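Local coordinates for alpha-fucosidase (PDB 2EAE), which probably hydrolyses terminal 1,2-alpha-L-fucosyl linkages of glycans, this chain being the catalytic domain of a longer glycoside hydrolase family 95 protein, at residues P565-L570 and N674-M679; G647-W652 and S680-L685; Q496-G501 and V561-E566; N714-N719 and Y741-L746. The protein carries 1 engineered substitution. All blocks are in the same frame, centred on the assembly; numbering follows the deposited sequence.

Contact 1: residues P565-L570 and N674-M679; sequences PEQGPL and NQHRHM. With FUL (beta-L-fucopyranose), chain D; GAL (beta-D-galactopyranose), chain B; GLC (alpha-D-glucopyranose), chain C.
P565 and Q567 run past H678 and H676 in opposite chain directions, CA atoms 6.4 Å apart for P565 and H678, with a cis peptide joining P565 to E566. The N-H of E566 lies close to the H676 ring plane and bonds NE2 at 3.0 Å and 162°. NE2 is thus an acceptor, while ND1 is bonded to Q671. Q567 covers one face of H676: its CB stands 3.6 Å from the ring centroid, and its amide stacks farther along with the planes 11° apart, OE1 held by Q671 and NE2 by E651. P565 CB sits over the H678 ring, 4.1 Å from its centroid. These loops line the sugar pocket of the (alpha/alpha)6 barrel of glycoside hydrolase family 95. R677 places CG between its backbone N and carbonyl carbon (chi1 57°) and then extends, bringing NE and NH2 to fucose O2. H678 NE2 donates to that oxygen too, at 2.7 Å, so three N-H groups grip it. E566 hydrogen-bonds the galactose with both carboxylate oxygens, OE1 to O2 and OE2 to O3, each at 2.6 Å. Its OE1 makes a long salt bridge of 3.5 Å to R677 NH2; a water links E566 O to NH2.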
# COMPACT_ATOMS: atom_id res chain seq x y z
N PRO A 565 2.43 -14.64 -11.03
CA PRO A 565 3.48 -13.64 -10.82
C PRO A 565 4.62 -14.19 -9.94
O PRO A 565 4.34 -14.70 -8.84
CB PRO A 565 2.74 -12.50 -10.04
CG PRO A 565 1.26 -12.70 -10.35
CD PRO A 565 1.11 -14.24 -10.51
N GLU A 566 5.88 -14.13 -10.37
CA GLU A 566 6.33 -13.83 -11.71
C GLU A 566 7.37 -14.91 -12.02
O GLU A 566 8.54 -14.61 -12.21
CB GLU A 566 6.94 -12.42 -11.80
CG GLU A 566 5.91 -11.29 -11.67
CD GLU A 566 6.45 -9.88 -11.99
OE1 GLU A 566 7.64 -9.74 -12.35
OE2 GLU A 566 5.67 -8.91 -11.91
N GLN A 567 6.91 -16.16 -12.06
CA GLN A 567 7.83 -17.26 -12.42
C GLN A 567 7.03 -18.34 -13.16
O GLN A 567 5.79 -18.30 -13.20
CB GLN A 567 8.54 -17.80 -11.18
CG GLN A 567 7.67 -18.64 -10.21
CD GLN A 567 8.46 -19.43 -9.15
OE1 GLN A 567 9.69 -19.51 -9.19
NE2 GLN A 567 7.74 -20.03 -8.21
N GLY A 568 7.75 -19.29 -13.73
CA GLY A 568 7.09 -20.48 -14.24
C GLY A 568 6.65 -20.35 -15.68
O GLY A 568 7.03 -19.37 -16.37
N PRO A 569 5.88 -21.35 -16.15
CA PRO A 569 5.43 -21.48 -17.54
C PRO A 569 4.46 -20.35 -17.97
O PRO A 569 3.72 -19.81 -17.12
CB PRO A 569 4.75 -22.86 -17.56
CG PRO A 569 5.35 -23.59 -16.41
CD PRO A 569 5.42 -22.49 -15.35
N LEU A 570 4.50 -19.99 -19.25
CA LEU A 570 3.71 -18.90 -19.81
C LEU A 570 2.42 -19.45 -20.45
O LEU A 570 2.46 -20.14 -21.48
CB LEU A 570 4.57 -18.10 -20.82
CG LEU A 570 5.52 -16.98 -20.30
CD1 LEU A 570 6.71 -17.44 -19.47
CD2 LEU A 570 5.99 -16.18 -21.51
N ASN A 674 14.29 -22.19 -4.93
CA ASN A 674 13.01 -22.20 -4.22
C ASN A 674 12.62 -20.85 -3.59
O ASN A 674 11.54 -20.76 -2.96
CB ASN A 674 12.93 -23.28 -3.15
CG ASN A 674 12.98 -24.72 -3.72
OD1 ASN A 674 12.54 -24.98 -4.84
ND2 ASN A 674 13.46 -25.65 -2.92
N GLN A 675 13.43 -19.83 -3.82
CA GLN A 675 13.24 -18.55 -3.09
C GLN A 675 12.56 -17.49 -3.92
O GLN A 675 12.85 -16.30 -3.76
CB GLN A 675 14.59 -17.97 -2.59
CG GLN A 675 15.45 -18.98 -1.79
CD GLN A 675 14.73 -19.52 -0.58
OE1 GLN A 675 14.25 -18.76 0.26
NE2 GLN A 675 14.63 -20.84 -0.50
N HIS A 676 11.67 -17.89 -4.84
CA HIS A 676 11.02 -16.85 -5.62
C HIS A 676 10.36 -15.81 -4.69
O HIS A 676 9.70 -16.18 -3.73
CB HIS A 676 10.04 -17.46 -6.62
CG HIS A 676 9.49 -16.45 -7.57
ND1 HIS A 676 10.28 -15.69 -8.41
CD2 HIS A 676 8.21 -16.06 -7.80
CE1 HIS A 676 9.51 -14.87 -9.10
NE2 HIS A 676 8.25 -15.10 -8.77
N ARG A 677 10.57 -14.55 -4.99
CA ARG A 677 10.06 -13.44 -4.17
C ARG A 677 8.52 -13.48 -4.02
O ARG A 677 7.99 -13.27 -2.92
CB ARG A 677 10.53 -12.10 -4.73
CG ARG A 677 10.16 -11.81 -6.19
CD ARG A 677 11.01 -10.70 -6.79
NE ARG A 677 10.50 -10.42 -8.13
CZ ARG A 677 10.79 -11.16 -9.21
NH1 ARG A 677 11.61 -12.18 -9.12
NH2 ARG A 677 10.25 -10.86 -10.38
N HIS A 678 7.81 -13.75 -5.12
CA HIS A 678 6.36 -13.87 -5.06
C HIS A 678 5.97 -15.19 -4.42
O HIS A 678 6.66 -16.22 -4.56
CB HIS A 678 5.73 -13.82 -6.47
CG HIS A 678 5.84 -12.47 -7.11
ND1 HIS A 678 4.85 -11.52 -7.01
CD2 HIS A 678 6.85 -11.89 -7.80
CE1 HIS A 678 5.23 -10.42 -7.64
NE2 HIS A 678 6.45 -10.62 -8.11
N MET A 679 4.83 -15.17 -3.77
CA MET A 679 4.21 -16.40 -3.28
C MET A 679 2.74 -16.34 -3.74
O MET A 679 1.82 -16.32 -2.94
CB MET A 679 4.32 -16.48 -1.75
CG MET A 679 5.80 -16.43 -1.27
SD MET A 679 5.99 -16.83 0.47
CE MET A 679 4.81 -15.67 1.20
C1 FUL D . 6.94 -6.97 -9.41
C2 FUL D . 8.04 -7.68 -8.60
O2 FUL D . 8.33 -8.97 -9.20
C3 FUL D . 9.35 -6.87 -8.45
O3 FUL D . 10.13 -7.43 -7.37
C4 FUL D . 9.06 -5.40 -8.14
O4 FUL D . 8.45 -5.40 -6.85
C5 FUL D . 8.09 -4.83 -9.17
C6 FUL D . 7.70 -3.38 -8.90
O5 FUL D . 6.88 -5.57 -9.16
O1 FUL D . 5.62 -7.45 -9.07
C1 GAL B . 9.97 -6.47 -13.80
C2 GAL B . 8.75 -6.51 -12.88
C3 GAL B . 7.46 -6.68 -13.70
C4 GAL B . 7.40 -5.57 -14.77
C5 GAL B . 8.67 -5.63 -15.63
C6 GAL B . 8.69 -4.46 -16.59
O2 GAL B . 8.88 -7.49 -11.87
O3 GAL B . 6.38 -6.54 -12.81
O4 GAL B . 7.32 -4.32 -14.13
O5 GAL B . 9.80 -5.48 -14.78
O6 GAL B . 9.73 -4.68 -17.54
C1 GLC C . 15.16 -7.37 -13.65
C2 GLC C . 14.59 -6.19 -14.46
C3 GLC C . 13.31 -5.60 -13.89
C4 GLC C . 12.36 -6.71 -13.50
C5 GLC C . 13.05 -7.48 -12.38
C6 GLC C . 12.15 -8.58 -11.84
O1 GLC C . 16.16 -6.95 -12.75
O2 GLC C . 15.50 -5.11 -14.55
O3 GLC C . 12.77 -4.82 -14.91
O4 GLC C . 11.13 -6.18 -13.04
O5 GLC C . 14.20 -8.12 -12.91
O6 GLC C . 12.16 -9.62 -12.80
O HOH W 1 10.76 -12.92 -12.10
O HOH W 2 10.99 -20.59 -6.34

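Contact 2: residues G647-W652 and S680-L685; sequences GQIKEW and SHLLGL
The imidazole of H681 is sandwiched between E651 and L682. On one face E651 lays down its side chain: CB is 4.2 Å from the ring centroid, and OE1 stands over the rim, the carboxylate only 6° from parallel to the ring. L682 CG covers the opposite face, 3.9 Å above its centre. At the edge, I649 O approaches CD2 at 3.2 Å, and a water in the ring plane lies 2.9 Å from NE2, with a weak bond onward to I649 O. Buried ND1 has no partner in the model. H681 reaches this slot with CG between its backbone N and carbonyl carbon (chi1 60°). Replacing H681 by an alanine would probably open a gap between E651 and L682 and leave the water at I649 O without its ring nitrogen. The carboxylate of E651 is fixed from several directions: OE1 pairs with R709, OE2 bonds S564 OG, and a second water joins OE2, at 2.7 Å, to the backbone N of S680. Beyond the ring, I649 CB meets L682 CD2 at 4.1 Å. Both segments belong to the long irregular connection between helices 631-638 and 699-710, here folded back on itself about a buried histidine, within the family 95 catalytic domain, whose fold is an (alpha/alpha)6 barrel.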
# COMPACT_ATOMS: atom_id res chain seq x y z
N GLY A 647 4.32 -32.36 -0.40
CA GLY A 647 3.39 -31.89 0.62
C GLY A 647 3.12 -30.37 0.59
O GLY A 647 2.57 -29.85 1.55
N GLN A 648 3.53 -29.72 -0.50
CA GLN A 648 3.38 -28.27 -0.77
C GLN A 648 2.02 -27.95 -1.40
O GLN A 648 1.36 -28.81 -2.00
CB GLN A 648 4.51 -27.76 -1.69
CG GLN A 648 4.30 -27.90 -3.21
CD GLN A 648 4.36 -29.34 -3.75
OE1 GLN A 648 4.45 -30.33 -2.98
NE2 GLN A 648 4.29 -29.47 -5.08
N ILE A 649 1.57 -26.70 -1.27
CA ILE A 649 0.47 -26.23 -2.11
C ILE A 649 1.00 -26.05 -3.51
O ILE A 649 2.02 -25.37 -3.71
CB ILE A 649 -0.11 -24.89 -1.57
CG1 ILE A 649 -0.70 -25.16 -0.18
CG2 ILE A 649 -1.09 -24.26 -2.60
CD1 ILE A 649 -1.66 -24.19 0.36
N LYS A 650 0.38 -26.71 -4.49
CA LYS A 650 0.83 -26.58 -5.88
C LYS A 650 0.64 -25.14 -6.37
O LYS A 650 -0.40 -24.51 -6.08
CB LYS A 650 0.05 -27.52 -6.80
CG LYS A 650 0.18 -29.02 -6.51
CD LYS A 650 -0.65 -29.77 -7.54
CE LYS A 650 -0.75 -31.25 -7.16
NZ LYS A 650 -1.58 -31.93 -8.20
N GLU A 651 1.61 -24.61 -7.10
CA GLU A 651 1.46 -23.28 -7.73
C GLU A 651 0.76 -23.44 -9.08
O GLU A 651 0.06 -22.51 -9.55
CB GLU A 651 2.80 -22.57 -7.89
CG GLU A 651 2.68 -21.09 -8.25
CD GLU A 651 3.98 -20.26 -8.14
OE1 GLU A 651 4.98 -20.67 -7.50
OE2 GLU A 651 3.99 -19.11 -8.64
N TRP A 652 0.98 -24.59 -9.71
CA TRP A 652 0.30 -24.96 -10.98
C TRP A 652 -0.34 -26.33 -10.89
O TRP A 652 0.19 -27.24 -10.20
CB TRP A 652 1.28 -24.93 -12.21
CG TRP A 652 2.05 -23.64 -12.32
CD1 TRP A 652 1.67 -22.53 -13.01
CD2 TRP A 652 3.30 -23.33 -11.70
NE1 TRP A 652 2.58 -21.54 -12.85
CE2 TRP A 652 3.60 -21.98 -12.05
CE3 TRP A 652 4.18 -24.04 -10.88
CZ2 TRP A 652 4.76 -21.32 -11.61
CZ3 TRP A 652 5.36 -23.37 -10.42
CH2 TRP A 652 5.63 -22.02 -10.81
N SER A 680 2.55 -16.32 -5.06
CA SER A 680 1.23 -16.04 -5.65
C SER A 680 0.19 -17.12 -5.39
O SER A 680 -1.04 -16.87 -5.47
CB SER A 680 1.39 -15.76 -7.14
OG SER A 680 2.15 -14.55 -7.29
N HIS A 681 0.67 -18.31 -5.07
CA HIS A 681 -0.18 -19.46 -4.73
C HIS A 681 -0.61 -19.52 -3.28
O HIS A 681 -1.40 -20.40 -2.92
CB HIS A 681 0.49 -20.79 -5.13
CG HIS A 681 1.82 -21.04 -4.47
ND1 HIS A 681 2.81 -20.09 -4.37
CD2 HIS A 681 2.31 -22.15 -3.87
CE1 HIS A 681 3.87 -20.62 -3.77
NE2 HIS A 681 3.58 -21.87 -3.46
N LEU A 682 -0.12 -18.60 -2.44
CA LEU A 682 -0.46 -18.66 -1.00
C LEU A 682 -1.37 -17.51 -0.59
O LEU A 682 -1.54 -17.24 0.62
CB LEU A 682 0.81 -18.64 -0.16
CG LEU A 682 1.77 -19.81 -0.47
CD1 LEU A 682 2.95 -19.81 0.51
CD2 LEU A 682 1.00 -21.13 -0.35
N LEU A 683 -1.97 -16.85 -1.58
CA LEU A 683 -2.88 -15.73 -1.28
C LEU A 683 -4.17 -16.12 -0.52
O LEU A 683 -4.78 -15.29 0.16
CB LEU A 683 -3.19 -14.88 -2.51
CG LEU A 683 -1.92 -14.44 -3.25
CD1 LEU A 683 -2.27 -13.66 -4.51
CD2 LEU A 683 -1.01 -13.56 -2.30
N GLY A 684 -4.56 -17.39 -0.59
CA GLY A 684 -5.66 -17.88 0.24
C GLY A 684 -5.35 -17.92 1.73
O GLY A 684 -6.27 -17.90 2.55
N LEU A 685 -4.07 -18.04 2.08
CA LEU A 685 -3.65 -17.96 3.48
C LEU A 685 -3.52 -16.51 3.95
O LEU A 685 -3.87 -16.18 5.09
CB LEU A 685 -2.29 -18.66 3.68
CG LEU A 685 -1.57 -18.50 5.03
CD1 LEU A 685 -2.34 -19.06 6.23
CD2 LEU A 685 -0.12 -19.15 4.99
O HOH W 3 4.99 -24.24 -2.73
O HOH W 4 4.63 -17.00 -7.08

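Contact 3: residues Q496-G501 and V561-E566; sequences QSFSWG and VAYSPE. With GAL (beta-D-galactopyranose), chain B; FUL (beta-L-fucopyranose), chain D.
F498 packs against the strand V561-Y563, whereas W500, two residues on, faces the sugar. The tight part is apolar. With CG anti to its backbone N (chi1 -175°), F498 slides alongside Y563 in the opposite direction, CE2 reaching Y563 CB at 3.5 Å, while CZ meets V561 CG1 at 3.7 Å. The carbonyl O of A562 lies in the plane of the phenyl ring, at its edge. Next to it S499 lies on the tyrosine in a CH-pi contact, its CA 3.6 Å from the Y563 ring centroid. Toward solvent the fit relaxes and water enters, one molecule donating to S499 O at 2.7 Å and also bonded to Y563 OH. S499 OG turns back within its own segment to hydrogen-bond S497 OG, S497 being the N-cap residue of the short helix. On the pocket side, W500 comes closest to E566 OE2 with CB, at 3.7 Å; its indole leads away and offers a face to galactose, C5 lying 3.6 Å above the ring centre, the face-on packing common between tryptophan and galactose, while S497 O lies over the opposite face. A serine in place of W500 would probably leave that side of the galactose without its flat apolar support. Helix 498-501 thus lies against strand 557-564, with L570 of the adjoining strand 569-573 touching F498, S499 and Y563, W502 stacking on F498, and helix 102-112 packing against V561.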
# COMPACT_ATOMS: atom_id res chain seq x y z
N GLN A 496 3.56 -5.53 -22.26
CA GLN A 496 4.15 -5.90 -23.55
C GLN A 496 4.79 -7.28 -23.54
O GLN A 496 4.96 -7.91 -24.59
CB GLN A 496 5.15 -4.86 -23.99
CG GLN A 496 6.37 -4.87 -23.10
CD GLN A 496 7.09 -3.58 -23.16
OE1 GLN A 496 7.79 -3.31 -24.15
NE2 GLN A 496 6.91 -2.73 -22.13
N SER A 497 5.17 -7.77 -22.36
CA SER A 497 5.58 -9.13 -22.24
C SER A 497 4.65 -9.89 -21.33
O SER A 497 4.25 -9.40 -20.25
CB SER A 497 7.05 -9.20 -21.79
OG SER A 497 7.41 -10.54 -21.46
N PHE A 498 4.27 -11.07 -21.77
CA PHE A 498 3.29 -11.89 -21.05
C PHE A 498 3.71 -12.32 -19.64
O PHE A 498 2.86 -12.45 -18.74
CB PHE A 498 2.90 -13.12 -21.87
CG PHE A 498 1.79 -13.95 -21.24
CD1 PHE A 498 0.43 -13.66 -21.52
CD2 PHE A 498 2.10 -15.02 -20.37
CE1 PHE A 498 -0.60 -14.44 -20.92
CE2 PHE A 498 1.08 -15.79 -19.78
CZ PHE A 498 -0.26 -15.50 -20.06
N SER A 499 5.02 -12.53 -19.47
CA SER A 499 5.65 -13.08 -18.27
C SER A 499 5.87 -12.04 -17.16
O SER A 499 6.91 -12.02 -16.46
CB SER A 499 6.97 -13.73 -18.67
OG SER A 499 7.71 -12.83 -19.48
N TRP A 500 4.85 -11.20 -17.01
CA TRP A 500 4.62 -10.21 -15.93
C TRP A 500 3.43 -9.37 -16.34
O TRP A 500 2.67 -8.93 -15.48
CB TRP A 500 5.80 -9.30 -15.60
CG TRP A 500 6.40 -8.57 -16.76
CD1 TRP A 500 7.53 -8.93 -17.47
CD2 TRP A 500 5.92 -7.36 -17.35
NE1 TRP A 500 7.77 -8.02 -18.47
CE2 TRP A 500 6.80 -7.04 -18.41
CE3 TRP A 500 4.84 -6.49 -17.06
CZ2 TRP A 500 6.61 -5.91 -19.22
CZ3 TRP A 500 4.65 -5.37 -17.86
CH2 TRP A 500 5.54 -5.08 -18.94
N GLY A 501 3.28 -9.14 -17.66
CA GLY A 501 2.25 -8.22 -18.16
C GLY A 501 0.78 -8.68 -18.04
O GLY A 501 -0.13 -7.84 -17.98
N VAL A 561 -6.14 -19.04 -19.84
CA VAL A 561 -4.71 -18.67 -19.99
C VAL A 561 -4.16 -17.85 -18.80
O VAL A 561 -4.63 -16.75 -18.51
CB VAL A 561 -4.47 -17.89 -21.28
CG1 VAL A 561 -2.98 -17.59 -21.45
CG2 VAL A 561 -5.01 -18.65 -22.47
N ALA A 562 -3.13 -18.36 -18.16
CA ALA A 562 -2.68 -17.79 -16.89
C ALA A 562 -1.15 -17.63 -16.80
O ALA A 562 -0.38 -18.32 -17.50
CB ALA A 562 -3.17 -18.67 -15.75
N TYR A 563 -0.71 -16.71 -15.93
CA TYR A 563 0.69 -16.54 -15.57
C TYR A 563 0.72 -16.32 -14.07
O TYR A 563 -0.09 -15.53 -13.55
CB TYR A 563 1.31 -15.30 -16.28
CG TYR A 563 2.79 -15.20 -15.99
CD1 TYR A 563 3.65 -16.24 -16.36
CD2 TYR A 563 3.32 -14.11 -15.30
CE1 TYR A 563 4.99 -16.17 -16.08
CE2 TYR A 563 4.69 -14.03 -15.01
CZ TYR A 563 5.51 -15.07 -15.40
OH TYR A 563 6.87 -15.03 -15.10
N SER A 564 1.63 -17.01 -13.39
CA SER A 564 1.74 -16.84 -11.93
C SER A 564 2.82 -15.80 -11.63
O SER A 564 4.00 -16.02 -11.94
CB SER A 564 2.02 -18.20 -11.25
OG SER A 564 1.99 -18.08 -9.83
N PRO A 565 2.43 -14.64 -11.03
CA PRO A 565 3.48 -13.64 -10.82
C PRO A 565 4.62 -14.19 -9.94
O PRO A 565 4.34 -14.70 -8.84
CB PRO A 565 2.74 -12.50 -10.04
CG PRO A 565 1.26 -12.70 -10.35
CD PRO A 565 1.11 -14.24 -10.51
N GLU A 566 5.88 -14.13 -10.37
CA GLU A 566 6.33 -13.83 -11.71
C GLU A 566 7.37 -14.91 -12.02
O GLU A 566 8.54 -14.61 -12.21
CB GLU A 566 6.94 -12.42 -11.80
CG GLU A 566 5.91 -11.29 -11.67
CD GLU A 566 6.45 -9.88 -11.99
OE1 GLU A 566 7.64 -9.74 -12.35
OE2 GLU A 566 5.67 -8.91 -11.91
C1 GAL B . 9.97 -6.47 -13.80
C2 GAL B . 8.75 -6.51 -12.88
C3 GAL B . 7.46 -6.68 -13.70
C4 GAL B . 7.40 -5.57 -14.77
C5 GAL B . 8.67 -5.63 -15.63
C6 GAL B . 8.69 -4.46 -16.59
O2 GAL B . 8.88 -7.49 -11.87
O3 GAL B . 6.38 -6.54 -12.81
O4 GAL B . 7.32 -4.32 -14.13
O5 GAL B . 9.80 -5.48 -14.78
O6 GAL B . 9.73 -4.68 -17.54
C1 FUL D . 6.94 -6.97 -9.41
C2 FUL D . 8.04 -7.68 -8.60
O2 FUL D . 8.33 -8.97 -9.20
C3 FUL D . 9.35 -6.87 -8.45
O3 FUL D . 10.13 -7.43 -7.37
C4 FUL D . 9.06 -5.40 -8.14
O4 FUL D . 8.45 -5.40 -6.85
C5 FUL D . 8.09 -4.83 -9.17
C6 FUL D . 7.70 -3.38 -8.90
O5 FUL D . 6.88 -5.57 -9.16
O1 FUL D . 5.62 -7.45 -9.07
O HOH W 5 9.15 -12.94 -15.23

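Contact 4: residues N714-N719 and Y741-L746; sequences NVLQSN and YQLVEL
L716 plugs the hairpin of strands 711-712 and 715-716 onto helix 737-750, one of the helices of the (alpha/alpha)6 barrel. Its CB points at the helix, and with CG anti to the backbone N (chi1 -175°) the side chain stands out from the strand toward the helix. CG comes first to L746, 4.2 Å from CD2. From there the two methyls part. CD1 meets L743 CD2 at 3.8 Å, crossing it obliquely; CD2 settles on the preceding residue, Q742, 3.7 Å from both its CB and its carbonyl O. That carbonyl is already bonded to the N-H of L746 in the helix, so the methyl adds packing alone. L716 therefore fits against Q742, L743 and L746, residues on one side of the helix. L746 reaches back to the strand segment: CG is anti to its backbone N (chi1 -171°), and CD2 meets the chain where it leaves the strand, 3.3 Å from Q717 O and 4.0 Å from S718 CA. L743 and L746 also touch the preceding helix 721-733, through I728 and W731 for the former and I724 for the latter, while L716 touches F711 in the partner strand. No direct hydrogen bond joins the two segments. Near N714 a water does so instead, donating to N714 O at 3.0 Å and to Q742 OE1 at 3.2 Å.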
# COMPACT_ATOMS: atom_id res chain seq x y z
N ASN A 714 17.54 -25.26 7.36
CA ASN A 714 17.08 -24.60 8.59
C ASN A 714 17.48 -23.14 8.62
O ASN A 714 17.26 -22.45 9.61
CB ASN A 714 17.66 -25.29 9.84
CG ASN A 714 16.89 -26.55 10.24
OD1 ASN A 714 15.70 -26.72 9.90
ND2 ASN A 714 17.56 -27.43 11.00
N VAL A 715 18.06 -22.68 7.52
CA VAL A 715 18.67 -21.34 7.44
C VAL A 715 17.75 -20.38 6.70
O VAL A 715 17.41 -20.61 5.54
CB VAL A 715 20.01 -21.36 6.70
CG1 VAL A 715 20.63 -19.96 6.65
CG2 VAL A 715 21.00 -22.39 7.35
N LEU A 716 17.37 -19.31 7.39
CA LEU A 716 16.45 -18.30 6.86
C LEU A 716 17.14 -17.44 5.80
O LEU A 716 18.24 -16.93 6.01
CB LEU A 716 15.90 -17.43 8.01
CG LEU A 716 14.83 -16.37 7.72
CD1 LEU A 716 13.56 -16.94 7.16
CD2 LEU A 716 14.52 -15.60 9.03
N GLN A 717 16.49 -17.33 4.63
CA GLN A 717 17.04 -16.61 3.51
C GLN A 717 16.50 -15.20 3.45
O GLN A 717 15.33 -14.95 3.78
CB GLN A 717 16.68 -17.31 2.19
CG GLN A 717 17.13 -18.78 2.17
CD GLN A 717 18.63 -18.90 2.30
OE1 GLN A 717 19.13 -19.45 3.29
NE2 GLN A 717 19.35 -18.33 1.36
N SER A 718 17.34 -14.30 2.97
CA SER A 718 16.90 -12.95 2.68
C SER A 718 16.10 -12.90 1.36
O SER A 718 16.02 -13.88 0.62
CB SER A 718 18.10 -12.00 2.62
OG SER A 718 17.70 -10.64 2.57
N ASN A 719 15.52 -11.75 1.08
CA ASN A 719 14.75 -11.56 -0.13
C ASN A 719 14.52 -10.06 -0.28
O ASN A 719 15.04 -9.28 0.53
CB ASN A 719 13.44 -12.36 -0.10
CG ASN A 719 13.05 -12.91 -1.49
OD1 ASN A 719 12.92 -12.15 -2.43
ND2 ASN A 719 12.86 -14.20 -1.60
N TYR A 741 8.49 -13.46 13.82
CA TYR A 741 9.44 -12.49 14.33
C TYR A 741 10.84 -12.59 13.66
O TYR A 741 11.48 -11.55 13.41
CB TYR A 741 9.55 -12.59 15.85
CG TYR A 741 10.57 -11.66 16.40
CD1 TYR A 741 10.35 -10.29 16.40
CD2 TYR A 741 11.76 -12.15 16.94
CE1 TYR A 741 11.30 -9.40 16.90
CE2 TYR A 741 12.71 -11.28 17.46
CZ TYR A 741 12.48 -9.91 17.42
OH TYR A 741 13.43 -9.05 17.93
N GLN A 742 11.27 -13.82 13.36
CA GLN A 742 12.53 -14.00 12.66
C GLN A 742 12.48 -13.21 11.35
O GLN A 742 13.48 -12.64 10.96
CB GLN A 742 12.78 -15.46 12.29
CG GLN A 742 13.10 -16.38 13.45
CD GLN A 742 13.58 -17.71 12.92
OE1 GLN A 742 14.71 -17.82 12.45
NE2 GLN A 742 12.72 -18.71 12.94
N LEU A 743 11.33 -13.21 10.66
CA LEU A 743 11.23 -12.49 9.37
C LEU A 743 11.22 -10.97 9.61
O LEU A 743 11.76 -10.23 8.81
CB LEU A 743 9.99 -12.94 8.58
CG LEU A 743 10.19 -14.34 7.97
CD1 LEU A 743 8.87 -14.90 7.68
CD2 LEU A 743 10.99 -14.24 6.66
N VAL A 744 10.61 -10.51 10.70
CA VAL A 744 10.69 -9.08 11.05
C VAL A 744 12.18 -8.66 11.20
O VAL A 744 12.61 -7.65 10.65
CB VAL A 744 9.93 -8.75 12.36
CG1 VAL A 744 10.23 -7.32 12.85
CG2 VAL A 744 8.41 -8.93 12.18
N GLU A 745 12.93 -9.42 11.98
CA GLU A 745 14.40 -9.15 12.19
C GLU A 745 15.13 -9.10 10.87
O GLU A 745 15.95 -8.22 10.61
CB GLU A 745 15.03 -10.28 13.02
CG GLU A 745 14.57 -10.37 14.48
CD GLU A 745 15.32 -11.49 15.24
OE1 GLU A 745 15.15 -12.71 14.91
OE2 GLU A 745 16.10 -11.15 16.16
N LEU A 746 14.84 -10.10 10.03
CA LEU A 746 15.44 -10.18 8.70
C LEU A 746 15.18 -8.92 7.87
O LEU A 746 16.09 -8.36 7.24
CB LEU A 746 14.90 -11.42 8.00
CG LEU A 746 15.57 -11.76 6.68
CD1 LEU A 746 16.83 -12.55 6.94
CD2 LEU A 746 14.58 -12.57 5.87
O HOH W 6 16.66 -20.04 11.35

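How the contacts relate
Contacts 1, 2 and 3 are buried and interlocked, while contact 4 is at the surface. Contacts 1 and 3 share P565 and E566, reach neighbouring strands of one sheet and both touch fucose and galactose; polar bonds dominate the first, while apolar packing and a sugar lying on an indole face mark the other. Contact 2 backs them without touching sugar: S680 OG bonds P565 O, and E651 ties contact 2 to both of the others. Contact 4 joins contact 1 through N719 ND2 and Q675 O, but stays about 10 Å from contact 2 and 11 Å from contact 3, nearest atoms, and relies on aliphatic packing with one bridging water.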